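LIP (PDB 4A1R) is a membrane-bound component of the type VI secretion system, a beta-sandwich lipoprotein of the TssJ family that probably helps hold the secretion machinery at the outer membrane. Local coordinates at residues Asp15-Val20 against Ala137-Leu142; Ile33-Leu38 against Asp68-Thr73; Ala47-Leu52 against Ile95-Asn100; Asp88-Gly93 against Leu112-Glu117. All blocks are in the same frame, centred on the assembly; numbering follows the deposited sequence.

Contact 1: Asp15-Val20 against Ala137-Leu142; sequences DADRQV and AGVSGL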
loop_
_atom_site.group_PDB
_atom_site.type_symbol
_atom_site.label_atom_id
_atom_site.label_comp_id
_atom_site.label_asym_id
_atom_site.label_seq_id
_atom_site.Cartn_x
_atom_site.Cartn_y
_atom_site.Cartn_z
ATOM N N ASP A 15 7.233 -8.361 -2.407
ATOM C CA ASP A 15 7.879 -9.201 -3.409
ATOM C C ASP A 15 7.365 -8.735 -4.786
ATOM O O ASP A 15 6.187 -8.382 -4.914
ATOM C CB ASP A 15 7.451 -10.682 -3.242
ATOM C CG ASP A 15 8.086 -11.368 -2.037
ATOM O OD1 ASP A 15 8.781 -10.711 -1.228
ATOM O OD2 ASP A 15 7.900 -12.598 -1.915
ATOM N N ALA A 16 8.234 -8.769 -5.795
ATOM C CA ALA A 16 7.842 -8.498 -7.181
ATOM C C ALA A 16 8.196 -9.709 -8.045
ATOM O O ALA A 16 9.305 -10.238 -7.946
ATOM C CB ALA A 16 8.533 -7.254 -7.719
ATOM N N ASP A 17 7.245 -10.152 -8.857
ATOM C CA ASP A 17 7.499 -11.213 -9.853
ATOM C C ASP A 17 8.672 -10.850 -10.738
ATOM O O ASP A 17 8.842 -9.694 -11.142
ATOM C CB ASP A 17 6.256 -11.442 -10.714
ATOM C CG ASP A 17 5.157 -12.201 -9.980
ATOM O OD1 ASP A 17 5.384 -12.665 -8.832
ATOM O OD2 ASP A 17 4.057 -12.350 -10.561
ATOM N N ARG A 18 9.484 -11.841 -11.072
ATOM C CA ARG A 18 10.508 -11.675 -12.103
ATOM C C ARG A 18 10.024 -11.018 -13.404
ATOM O O ARG A 18 10.788 -10.327 -14.073
ATOM C CB ARG A 18 11.167 -13.022 -12.411
ATOM C CG ARG A 18 12.272 -13.383 -11.432
ATOM C CD ARG A 18 13.119 -14.550 -11.929
ATOM N NE ARG A 18 14.239 -14.123 -12.774
ATOM C CZ ARG A 18 14.296 -14.268 -14.097
ATOM N NH1 ARG A 18 13.290 -14.837 -14.760
ATOM N NH2 ARG A 18 15.365 -13.845 -14.764
ATOM N N GLN A 19 8.765 -11.233 -13.753
ATOM C CA GLN A 19 8.216 -10.717 -15.006
ATOM C C GLN A 19 7.359 -9.477 -14.839
ATOM O O GLN A 19 6.639 -9.102 -15.767
ATOM C CB GLN A 19 7.376 -11.779 -15.722
ATOM C CG GLN A 19 8.129 -13.030 -16.171
ATOM C CD GLN A 19 9.448 -12.731 -16.863
ATOM O OE1 GLN A 19 9.530 -11.884 -17.760
ATOM N NE2 GLN A 19 10.491 -13.441 -16.453
ATOM N N VAL A 20 7.395 -8.865 -13.657
ATOM C CA VAL A 20 6.493 -7.756 -13.382
ATOM C C VAL A 20 6.851 -6.617 -14.347
ATOM O O VAL A 20 8.037 -6.365 -14.655
ATOM C CB VAL A 20 6.572 -7.283 -11.893
ATOM C CG1 VAL A 20 7.796 -6.409 -11.674
ATOM C CG2 VAL A 20 5.284 -6.574 -11.459
ATOM N N ALA A 137 3.731 -7.546 -5.940
ATOM C CA ALA A 137 3.532 -6.855 -7.236
ATOM C C ALA A 137 3.693 -7.909 -8.342
ATOM O O ALA A 137 4.799 -8.290 -8.726
ATOM C CB ALA A 137 4.533 -5.719 -7.408
ATOM N N GLY A 138 2.561 -8.414 -8.818
ATOM C CA GLY A 138 2.584 -9.487 -9.783
ATOM C C GLY A 138 2.347 -8.930 -11.173
ATOM O O GLY A 138 1.999 -7.749 -11.349
ATOM N N VAL A 139 2.527 -9.792 -12.161
ATOM C CA VAL A 139 2.287 -9.450 -13.554
ATOM C C VAL A 139 0.904 -8.821 -13.752
ATOM O O VAL A 139 0.760 -7.880 -14.510
ATOM C CB VAL A 139 2.502 -10.700 -14.458
ATOM C CG1 VAL A 139 1.903 -10.512 -15.838
ATOM C CG2 VAL A 139 3.986 -11.017 -14.581
ATOM N N SER A 140 -0.118 -9.322 -13.070
ATOM C CA SER A 140 -1.460 -8.790 -13.269
ATOM C C SER A 140 -1.829 -7.671 -12.291
ATOM O O SER A 140 -2.893 -7.096 -12.399
ATOM C CB SER A 140 -2.510 -9.915 -13.254
ATOM O OG SER A 140 -2.665 -10.497 -11.955
ATOM N N GLY A 141 -0.949 -7.342 -11.346
ATOM C CA GLY A 141 -1.309 -6.333 -10.352
ATOM C C GLY A 141 -0.818 -6.685 -8.958
ATOM O O GLY A 141 -0.075 -7.645 -8.754
ATOM N N LEU A 142 -1.220 -5.864 -8.009
ATOM C CA LEU A 142 -0.831 -6.050 -6.627
ATOM C C LEU A 142 -1.804 -7.044 -6.010
ATOM O O LEU A 142 -3.028 -6.963 -6.267
ATOM C CB LEU A 142 -1.025 -4.746 -5.852
ATOM C CG LEU A 142 -0.077 -3.576 -6.128
ATOM C CD1 LEU A 142 -0.718 -2.267 -5.752
ATOM C CD2 LEU A 142 1.260 -3.762 -5.415
#
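D17 turns its carboxylate onto the backbone of G138 and V139, where strands 9-16 and 130-138, parallel neighbours, run out together. With CG anti to its own carbonyl carbon (chi1 -75°), the side chain leans across: CB stands 4.0 Å from A137 O, CG packs over G138 CA, and OD2 reaches the same G138 CA at 3.3 Å. The same OD2 takes a weak hydrogen bond from V139 N, 3.4 Å long. G138, without a side chain, lets the carboxylate lie close to the main chain. Just before this, A137 bonds through both its N and its O to the residues flanking A16, as in a parallel pair: A137 N gives a bond to D15 O of 2.8 Å, and A137 O accepts from D17 N at 3.1 Å. The type I turn D17-V20 brings the chain back over the end of strand 130-138, and V20 CG2, at its close, settles 3.3 Å from A137 O and close to G138 O. V139 CG2 touches Q19 CB at 3.7 Å on the exposed outer side. The D15 carboxylate points elsewhere, its OD1 bonded to G78 N. On the buried face, A16 and A137 both pack on L72 of strand 64-72 in the other sheet of the sandwich. Beyond the type I turn G138-G141, strand 141-144 continues the sheet as its outermost member.

Contact 2: Ile33-Leu38 against Asp68-Thr73; sequences IRVLLL and DQFFLT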
loop_
_atom_site.group_PDB
_atom_site.type_symbol
_atom_site.label_atom_id
_atom_site.label_comp_id
_atom_site.label_asym_id
_atom_site.label_seq_id
_atom_site.Cartn_x
_atom_site.Cartn_y
_atom_site.Cartn_z
ATOM N N ILE A 33 6.177 2.108 -6.282
ATOM C CA ILE A 33 5.131 1.758 -5.332
ATOM C C ILE A 33 4.880 2.939 -4.442
ATOM O O ILE A 33 5.834 3.502 -3.885
ATOM C CB ILE A 33 5.532 0.554 -4.457
ATOM C CG1 ILE A 33 5.983 -0.655 -5.307
ATOM C CG2 ILE A 33 4.403 0.189 -3.484
ATOM C CD1 ILE A 33 4.864 -1.345 -6.075
ATOM N N ARG A 34 3.621 3.348 -4.319
ATOM C CA ARG A 34 3.288 4.366 -3.321
ATOM C C ARG A 34 2.446 3.790 -2.195
ATOM O O ARG A 34 1.631 2.906 -2.411
ATOM C CB ARG A 34 2.605 5.549 -3.998
ATOM C CG ARG A 34 3.464 6.180 -5.104
ATOM C CD ARG A 34 2.710 7.307 -5.774
ATOM N NE ARG A 34 2.374 8.362 -4.824
ATOM C CZ ARG A 34 1.530 9.364 -5.060
ATOM N NH1 ARG A 34 0.886 9.460 -6.220
ATOM N NH2 ARG A 34 1.313 10.273 -4.115
ATOM N N VAL A 35 2.647 4.289 -0.983
ATOM C CA VAL A 35 1.916 3.775 0.165
ATOM C C VAL A 35 1.334 4.996 0.815
ATOM O O VAL A 35 2.070 5.937 1.127
ATOM C CB VAL A 35 2.817 2.972 1.146
ATOM C CG1 VAL A 35 2.049 2.646 2.432
ATOM C CG2 VAL A 35 3.310 1.684 0.513
ATOM N N LEU A 36 0.007 5.006 0.970
ATOM C CA LEU A 36 -0.667 6.169 1.480
ATOM C C LEU A 36 -1.408 5.832 2.780
ATOM O O LEU A 36 -2.126 4.839 2.861
ATOM C CB LEU A 36 -1.648 6.733 0.428
ATOM C CG LEU A 36 -1.094 7.338 -0.884
ATOM C CD1 LEU A 36 -0.433 6.307 -1.771
ATOM C CD2 LEU A 36 -2.245 7.943 -1.671
ATOM N N LEU A 37 -1.243 6.675 3.795
ATOM C CA LEU A 37 -2.037 6.528 4.989
ATOM C C LEU A 37 -3.325 7.341 4.843
ATOM O O LEU A 37 -3.295 8.553 4.548
ATOM C CB LEU A 37 -1.215 6.978 6.209
ATOM C CG LEU A 37 -1.834 6.673 7.560
ATOM C CD1 LEU A 37 -1.683 5.185 7.869
ATOM C CD2 LEU A 37 -1.131 7.519 8.614
ATOM N N LEU A 38 -4.457 6.665 5.030
ATOM C CA LEU A 38 -5.747 7.225 4.701
ATOM C C LEU A 38 -6.740 7.204 5.861
ATOM O O LEU A 38 -6.851 6.201 6.585
ATOM C CB LEU A 38 -6.384 6.463 3.509
ATOM C CG LEU A 38 -5.572 6.365 2.203
ATOM C CD1 LEU A 38 -6.224 5.319 1.287
ATOM C CD2 LEU A 38 -5.418 7.697 1.473
ATOM N N ASP A 68 4.265 7.706 1.173
ATOM C CA ASP A 68 5.671 7.354 0.987
ATOM C C ASP A 68 5.770 6.540 -0.291
ATOM O O ASP A 68 4.732 6.211 -0.905
ATOM C CB ASP A 68 6.258 6.644 2.213
ATOM C CG ASP A 68 7.808 6.782 2.330
ATOM O OD1 ASP A 68 8.475 7.534 1.556
ATOM O OD2 ASP A 68 8.372 6.124 3.222
ATOM N N GLN A 69 6.994 6.294 -0.749
ATOM C CA GLN A 69 7.185 5.622 -2.049
ATOM C C GLN A 69 8.570 5.027 -2.105
ATOM O O GLN A 69 9.499 5.423 -1.342
ATOM C CB GLN A 69 6.941 6.567 -3.246
ATOM C CG GLN A 69 7.892 7.757 -3.355
ATOM C CD GLN A 69 7.618 8.615 -4.572
ATOM O OE1 GLN A 69 8.432 8.662 -5.481
ATOM N NE2 GLN A 69 6.446 9.249 -4.628
ATOM N N PHE A 70 8.714 4.076 -3.008
ATOM C CA PHE A 70 9.984 3.425 -3.287
ATOM C C PHE A 70 9.815 2.739 -4.628
ATOM O O PHE A 70 8.713 2.749 -5.188
ATOM C CB PHE A 70 10.322 2.422 -2.179
ATOM C CG PHE A 70 9.311 1.293 -2.039
ATOM C CD1 PHE A 70 8.159 1.444 -1.275
ATOM C CD2 PHE A 70 9.518 0.088 -2.693
ATOM C CE1 PHE A 70 7.250 0.396 -1.145
ATOM C CE2 PHE A 70 8.633 -0.961 -2.552
ATOM C CZ PHE A 70 7.493 -0.806 -1.786
ATOM N N PHE A 71 10.918 2.225 -5.169
ATOM C CA PHE A 71 10.910 1.364 -6.355
ATOM C C PHE A 71 11.203 -0.087 -5.992
ATOM O O PHE A 71 12.033 -0.380 -5.112
ATOM C CB PHE A 71 11.966 1.792 -7.368
ATOM C CG PHE A 71 11.577 2.975 -8.191
ATOM C CD1 PHE A 71 11.813 4.266 -7.725
ATOM C CD2 PHE A 71 10.969 2.811 -9.432
ATOM C CE1 PHE A 71 11.455 5.375 -8.484
ATOM C CE2 PHE A 71 10.619 3.923 -10.196
ATOM C CZ PHE A 71 10.858 5.200 -9.724
ATOM N N LEU A 72 10.567 -0.991 -6.736
ATOM C CA LEU A 72 10.702 -2.407 -6.506
ATOM C C LEU A 72 11.278 -2.962 -7.820
ATOM O O LEU A 72 10.737 -2.683 -8.894
ATOM C CB LEU A 72 9.295 -2.931 -6.205
ATOM C CG LEU A 72 8.962 -4.287 -5.624
ATOM C CD1 LEU A 72 9.754 -4.547 -4.351
ATOM C CD2 LEU A 72 7.458 -4.290 -5.384
ATOM N N THR A 73 12.386 -3.687 -7.731
ATOM C CA THR A 73 13.035 -4.379 -8.876
ATOM C C THR A 73 12.338 -5.717 -9.203
ATOM O O THR A 73 12.012 -6.474 -8.292
ATOM C CB THR A 73 14.500 -4.678 -8.533
ATOM O OG1 THR A 73 15.104 -3.474 -8.054
ATOM C CG2 THR A 73 15.295 -5.217 -9.758
HETATM O O HOH W 1 4.152 9.097 -2.356
#
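I33 lies over one face of the F70 ring, its CB 3.8 Å from the ring centroid and 22° off the normal, a CH-pi contact displaced toward the rim at CZ. The ring gets there because F70 CG sits between its own backbone N and carbonyl carbon (chi1 62°), which turns the ring toward strand 31-38 and alongside I33. I33 CG1 and CG2 spread to the CE2 and CE1 sides of CZ, while V35 CG2 stands at the ring edge. I33 CG1 also meets L72 CD2 at 3.9 Å. F14 of strand 9-16 adds an edge-to-face contact to F70, so this side of the sheet faces the sandwich interior.

Outward, the antiparallel backbones close with two hydrogen-bonded pairs. I33 N gives a nearly straight bond to F70 O (2.8 Å, 173°), and F70 N returns one to I33 O in the carbonyl plane. V35 and D68 repeat the exchange, V35 N approaching D68 O from above its carbonyl plane. Between them, R34 and Q69 form the non-hydrogen-bonded pair on the opposite face and lie side by side, pointing the same way, R34 CG 4.0 Å from Q69 CB. One water accepts from R34 NE (3.1 Å) and Q69 NE2 (3.2 Å), and donates weakly to D68 O. The far ends are held by others: R34 NH1 by L52 O, Q69 OE1 by K32 NZ. The strand pair is thus two-faced: one side mostly hydrocarbon and aromatic, turned to the core, with the exposed D68 at its margin; the other polar and hydrated, its cationic group linked through water to a neutral amide.

Contact 3: Ala47-Leu52 against Ile95-Asn100; sequences ADFFSL and IAEYQN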
loop_
_atom_site.group_PDB
_atom_site.type_symbol
_atom_site.label_atom_id
_atom_site.label_comp_id
_atom_site.label_asym_id
_atom_site.label_seq_id
_atom_site.Cartn_x
_atom_site.Cartn_y
_atom_site.Cartn_z
ATOM N N ALA A 47 -10.623 7.740 -7.370
ATOM C CA ALA A 47 -9.802 8.696 -8.133
ATOM C C ALA A 47 -9.200 8.059 -9.401
ATOM O O ALA A 47 -8.941 6.832 -9.436
ATOM C CB ALA A 47 -8.710 9.263 -7.246
ATOM N N ASP A 48 -8.978 8.853 -10.458
ATOM C CA ASP A 48 -8.272 8.257 -11.602
ATOM C C ASP A 48 -6.766 8.187 -11.419
ATOM O O ASP A 48 -6.225 8.891 -10.558
ATOM C CB ASP A 48 -8.733 8.750 -12.993
ATOM C CG ASP A 48 -8.560 10.226 -13.209
ATOM O OD1 ASP A 48 -7.704 10.879 -12.578
ATOM O OD2 ASP A 48 -9.303 10.740 -14.071
ATOM N N PHE A 49 -6.098 7.320 -12.176
ATOM C CA PHE A 49 -4.654 7.148 -12.052
ATOM C C PHE A 49 -3.877 8.453 -12.110
ATOM O O PHE A 49 -3.034 8.710 -11.240
ATOM C CB PHE A 49 -4.111 6.200 -13.103
ATOM C CG PHE A 49 -2.646 5.892 -12.939
ATOM C CD1 PHE A 49 -2.219 4.905 -12.026
ATOM C CD2 PHE A 49 -1.679 6.582 -13.675
ATOM C CE1 PHE A 49 -0.862 4.611 -11.879
ATOM C CE2 PHE A 49 -0.324 6.287 -13.536
ATOM C CZ PHE A 49 0.088 5.298 -12.633
ATOM N N PHE A 50 -4.160 9.278 -13.121
ATOM C CA PHE A 50 -3.387 10.523 -13.272
ATOM C C PHE A 50 -3.457 11.446 -12.062
ATOM O O PHE A 50 -2.417 11.939 -11.599
ATOM C CB PHE A 50 -3.804 11.314 -14.507
ATOM C CG PHE A 50 -2.958 12.554 -14.716
ATOM C CD1 PHE A 50 -1.696 12.458 -15.290
ATOM C CD2 PHE A 50 -3.401 13.785 -14.280
ATOM C CE1 PHE A 50 -0.907 13.587 -15.464
ATOM C CE2 PHE A 50 -2.609 14.924 -14.448
ATOM C CZ PHE A 50 -1.372 14.818 -15.044
ATOM N N SER A 51 -4.674 11.670 -11.561
ATOM C CA SER A 51 -4.924 12.518 -10.385
ATOM C C SER A 51 -4.102 12.115 -9.173
ATOM O O SER A 51 -3.452 12.944 -8.556
ATOM C CB SER A 51 -6.404 12.476 -10.012
ATOM O OG SER A 51 -7.167 13.084 -11.027
ATOM N N LEU A 52 -4.149 10.830 -8.842
ATOM C CA LEU A 52 -3.366 10.273 -7.760
ATOM C C LEU A 52 -1.872 10.431 -8.006
ATOM O O LEU A 52 -1.128 10.800 -7.084
ATOM C CB LEU A 52 -3.712 8.782 -7.590
ATOM C CG LEU A 52 -5.036 8.409 -6.943
ATOM C CD1 LEU A 52 -5.238 6.890 -6.954
ATOM C CD2 LEU A 52 -5.113 8.951 -5.511
ATOM N N ILE A 95 -0.392 1.861 -4.346
ATOM C CA ILE A 95 -0.458 2.139 -5.794
ATOM C C ILE A 95 0.818 1.562 -6.424
ATOM O O ILE A 95 1.918 1.731 -5.887
ATOM C CB ILE A 95 -0.505 3.681 -6.085
ATOM C CG1 ILE A 95 -1.749 4.320 -5.475
ATOM C CG2 ILE A 95 -0.458 3.982 -7.603
ATOM C CD1 ILE A 95 -1.790 5.833 -5.522
ATOM N N ALA A 96 0.692 0.876 -7.556
ATOM C CA ALA A 96 1.873 0.346 -8.272
ATOM C C ALA A 96 1.788 0.978 -9.665
ATOM O O ALA A 96 0.801 0.766 -10.357
ATOM C CB ALA A 96 1.775 -1.157 -8.425
ATOM N N GLU A 97 2.791 1.752 -10.060
ATOM C CA GLU A 97 2.692 2.519 -11.335
ATOM C C GLU A 97 3.186 1.651 -12.519
ATOM O O GLU A 97 4.277 1.869 -13.083
ATOM C CB GLU A 97 3.459 3.844 -11.227
ATOM C CG GLU A 97 2.978 4.721 -10.052
ATOM C CD GLU A 97 3.464 6.180 -10.085
ATOM O OE1 GLU A 97 4.295 6.521 -10.939
ATOM O OE2 GLU A 97 2.992 6.978 -9.232
ATOM N N TYR A 98 2.412 0.616 -12.846
ATOM C CA TYR A 98 2.708 -0.223 -14.011
ATOM C C TYR A 98 2.776 0.642 -15.284
ATOM O O TYR A 98 1.957 1.546 -15.454
ATOM C CB TYR A 98 1.591 -1.254 -14.228
ATOM C CG TYR A 98 1.571 -2.369 -13.189
ATOM C CD1 TYR A 98 2.337 -3.525 -13.364
ATOM C CD2 TYR A 98 0.797 -2.249 -12.040
ATOM C CE1 TYR A 98 2.306 -4.545 -12.432
ATOM C CE2 TYR A 98 0.778 -3.258 -11.091
ATOM C CZ TYR A 98 1.544 -4.400 -11.286
ATOM O OH TYR A 98 1.527 -5.416 -10.338
ATOM N N GLN A 99 3.679 0.299 -16.191
ATOM C CA GLN A 99 3.733 1.010 -17.519
ATOM C C GLN A 99 2.535 0.735 -18.432
ATOM O O GLN A 99 2.206 1.544 -19.320
ATOM C CB GLN A 99 4.990 0.635 -18.293
ATOM C CG GLN A 99 6.325 0.833 -17.605
ATOM C CD GLN A 99 7.454 0.429 -18.536
ATOM O OE1 GLN A 99 7.206 0.008 -19.671
ATOM N NE2 GLN A 99 8.684 0.588 -18.088
ATOM N N ASN A 100 1.886 -0.404 -18.225
ATOM C CA ASN A 100 0.707 -0.766 -18.998
ATOM C C ASN A 100 -0.421 -1.001 -18.044
ATOM O O ASN A 100 -0.624 -2.114 -17.585
ATOM C CB ASN A 100 0.963 -2.045 -19.798
ATOM C CG ASN A 100 1.708 -1.783 -21.080
ATOM O OD1 ASN A 100 2.899 -2.083 -21.200
ATOM N ND2 ASN A 100 1.019 -1.185 -22.037
#
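F49 sets the far end of its ring against the aliphatic part of E97: CZ lies 3.9 Å from both CB and CG of E97, with CB in the ring plane at the edge. The two side chains cross at about a right angle, and ring and carboxylate planes are 70° apart, so the ring meets methylenes while the acid end runs past it to Q53 NE2. F49 CG is anti to its backbone N (chi1 -175°), which carries the ring out from the helix start toward the sheet. Ring atom CE1 also approaches I95 CG2, at 4.3 Å. One helical turn on, L52 points at strand 91-96 and its CD1 rests 3.9 Å from I95 CD1, the two branched chains crossing obliquely. D48 is the N-cap just before helix 49-60: its OD1 accepts from S51 N at 3.3 Å and from S51 OG at 2.7 Å, the two donors arriving from opposite faces of the carboxylate plane. This fixes the first turn that presents F49. W106, edge-to-face with F49, continues the apolar patch. On the other segment, E97 is the centre of an inverse gamma turn. The arrangement is helix-on-sheet packing: helix 49-60, part of the helical insertion between strands 31-38 and 64-72, lies on the outer face of one sheet of a transthyretin-like beta-sandwich.

Contact 4: Asp88-Gly93 against Leu112-Glu117; sequences DARYIG and LPEPTE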
loop_
_atom_site.group_PDB
_atom_site.type_symbol
_atom_site.label_atom_id
_atom_site.label_comp_id
_atom_site.label_asym_id
_atom_site.label_seq_id
_atom_site.Cartn_x
_atom_site.Cartn_y
_atom_site.Cartn_z
ATOM N N ASP A 88 -6.593 8.397 13.656
ATOM C CA ASP A 88 -7.714 8.336 12.719
ATOM C C ASP A 88 -7.383 7.676 11.385
ATOM O O ASP A 88 -8.134 7.803 10.423
ATOM C CB ASP A 88 -8.333 9.715 12.494
ATOM C CG ASP A 88 -7.314 10.822 12.466
ATOM O OD1 ASP A 88 -6.103 10.543 12.301
ATOM O OD2 ASP A 88 -7.742 11.984 12.624
ATOM N N ALA A 89 -6.282 6.938 11.341
ATOM C CA ALA A 89 -5.964 6.173 10.153
ATOM C C ALA A 89 -6.878 4.954 10.083
ATOM O O ALA A 89 -6.963 4.205 11.038
ATOM C CB ALA A 89 -4.519 5.761 10.185
ATOM N N ARG A 90 -7.555 4.756 8.954
ATOM C CA ARG A 90 -8.439 3.585 8.777
ATOM C C ARG A 90 -8.035 2.648 7.624
ATOM O O ARG A 90 -8.465 1.482 7.553
ATOM C CB ARG A 90 -9.896 4.040 8.622
ATOM C CG ARG A 90 -10.464 4.754 9.844
ATOM C CD ARG A 90 -10.428 3.861 11.079
ATOM N NE ARG A 90 -10.983 4.522 12.266
ATOM C CZ ARG A 90 -10.291 5.281 13.120
ATOM N NH1 ARG A 90 -8.994 5.498 12.951
ATOM N NH2 ARG A 90 -10.903 5.837 14.158
ATOM N N TYR A 91 -7.225 3.150 6.707
ATOM C CA TYR A 91 -6.804 2.329 5.550
ATOM C C TYR A 91 -5.363 2.646 5.151
ATOM O O TYR A 91 -4.928 3.771 5.318
ATOM C CB TYR A 91 -7.712 2.612 4.347
ATOM C CG TYR A 91 -9.168 2.165 4.505
ATOM C CD1 TYR A 91 -9.546 0.853 4.218
ATOM C CD2 TYR A 91 -10.157 3.062 4.916
ATOM C CE1 TYR A 91 -10.864 0.440 4.367
ATOM C CE2 TYR A 91 -11.479 2.663 5.057
ATOM C CZ TYR A 91 -11.820 1.353 4.786
ATOM O OH TYR A 91 -13.127 0.937 4.915
ATOM N N ILE A 92 -4.646 1.636 4.657
ATOM C CA ILE A 92 -3.383 1.827 3.895
ATOM C C ILE A 92 -3.690 1.608 2.394
ATOM O O ILE A 92 -4.107 0.512 1.989
ATOM C CB ILE A 92 -2.268 0.840 4.354
ATOM C CG1 ILE A 92 -1.978 0.970 5.846
ATOM C CG2 ILE A 92 -0.981 0.982 3.535
ATOM C CD1 ILE A 92 -1.669 2.368 6.334
ATOM N N GLY A 93 -3.509 2.648 1.579
ATOM C CA GLY A 93 -3.679 2.519 0.115
ATOM C C GLY A 93 -2.331 2.200 -0.525
ATOM O O GLY A 93 -1.298 2.739 -0.116
ATOM N N LEU A 112 -7.256 -1.006 8.111
ATOM C CA LEU A 112 -6.612 -1.126 9.403
ATOM C C LEU A 112 -7.625 -1.591 10.442
ATOM O O LEU A 112 -8.824 -1.359 10.292
ATOM C CB LEU A 112 -6.046 0.221 9.813
ATOM C CG LEU A 112 -4.766 0.542 9.049
ATOM C CD1 LEU A 112 -4.530 2.049 8.930
ATOM C CD2 LEU A 112 -3.569 -0.101 9.703
ATOM N N PRO A 113 -7.154 -2.251 11.503
ATOM C CA PRO A 113 -8.133 -2.720 12.483
ATOM C C PRO A 113 -8.824 -1.554 13.168
ATOM O O PRO A 113 -8.234 -0.471 13.301
ATOM C CB PRO A 113 -7.280 -3.496 13.494
ATOM C CG PRO A 113 -5.875 -3.012 13.281
ATOM C CD PRO A 113 -5.790 -2.706 11.812
ATOM N N GLU A 114 -10.075 -1.774 13.565
ATOM C CA GLU A 114 -10.814 -0.821 14.395
ATOM C C GLU A 114 -10.728 -1.207 15.882
ATOM O O GLU A 114 -10.317 -2.331 16.201
ATOM C CB GLU A 114 -12.270 -0.722 13.916
ATOM C CG GLU A 114 -12.529 0.487 13.023
ATOM C CD GLU A 114 -13.679 0.297 12.046
ATOM O OE1 GLU A 114 -14.042 -0.864 11.743
ATOM O OE2 GLU A 114 -14.209 1.327 11.575
ATOM N N PRO A 115 -11.093 -0.272 16.789
ATOM C CA PRO A 115 -11.205 -0.454 18.243
ATOM C C PRO A 115 -11.460 -1.898 18.720
ATOM O O PRO A 115 -10.678 -2.427 19.519
ATOM C CB PRO A 115 -12.405 0.442 18.602
ATOM C CG PRO A 115 -12.685 1.272 17.371
ATOM C CD PRO A 115 -11.537 1.078 16.429
ATOM N N THR A 116 -12.539 -2.516 18.235
ATOM C CA THR A 116 -12.888 -3.898 18.587
ATOM C C THR A 116 -11.689 -4.832 18.501
ATOM O O THR A 116 -11.377 -5.558 19.447
ATOM C CB THR A 116 -13.953 -4.474 17.626
ATOM O OG1 THR A 116 -15.129 -3.665 17.663
ATOM C CG2 THR A 116 -14.305 -5.925 17.997
ATOM N N GLU A 117 -11.025 -4.802 17.352
ATOM C CA GLU A 117 -10.059 -5.827 16.994
ATOM C C GLU A 117 -8.693 -5.628 17.671
ATOM O O GLU A 117 -7.887 -6.555 17.708
ATOM C CB GLU A 117 -9.924 -5.912 15.467
ATOM C CG GLU A 117 -11.243 -5.942 14.706
ATOM C CD GLU A 117 -11.154 -5.224 13.367
ATOM O OE1 GLU A 117 -10.532 -5.781 12.439
ATOM O OE2 GLU A 117 -11.703 -4.104 13.240
HETATM O O HOH W 2 -10.572 -0.296 8.711
#
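R90 and L112 come closest at the backbone, with CA atoms 5.1 Å apart, where strand 91-96 begins and the chain leaves strand 107-111. L112 N donates to R90 O at 2.8 Å, from well above the carbonyl plane (46° out). A water bridges the same pair, donating to R90 O at 3.0 Å and to L112 O at 2.6 Å, so R90 O accepts two bonds. R90 and Y91 together face L38 of strand 31-38, a classic beta bulge.

L112 carries the apolar part. Its CG is anti to the carbonyl carbon (chi1 -76°), and CB packs 3.5 Å from R90 O. The branch CD1 does most of the touching: it lies against the peptide at Y91 N and meets A89 CB and I92 CD1, each at 3.9 Å. L131 of strand 130-138 also packs on L112, which thereby joins the edge of one sheet to the other. R90 starts out away from L112, but its chain bends round so that its end comes near E114; NH1 bonds L87 O, its strongest partner, and also O of the preceding A89. E114 does not close a salt bridge, R90 NE standing 4.6 Å from E114 OE2. Beyond, the loop is tied to itself by E114 N to E117 OE2 at 2.9 Å and E117 N to E114 O.

The guanidinium is therefore fixed mainly by backbone carbonyls. E114 can probably offer it a longer-range attraction, whereas the join between the segments rests on one direct bond, one water and a single leucine.

In the fold
Contacts 2, 3 and 4 all reach the antiparallel sheet in which strands 31-38 and 91-96 are neighbours, whereas contact 1 belongs to the mixed sheet facing it. L72 carries contact 2 across the sandwich, its CD2 3.8 Å from A137 CB of contact 1. Contact 3 meets contact 1 through Y98 OH, 2.6 Å from G138 O, and contact 2 through I95 O, 2.8 Å from R34 N. Between strands 31-38 and 91-96, L36 N lies 2.8 Å from G93 O, joining contacts 2 and 4. Contacts 1 and 4 have centres about 26 Å apart, on opposite sides of the chain's centre; the centre of contact 2 lies about 6 Å from that of the chain.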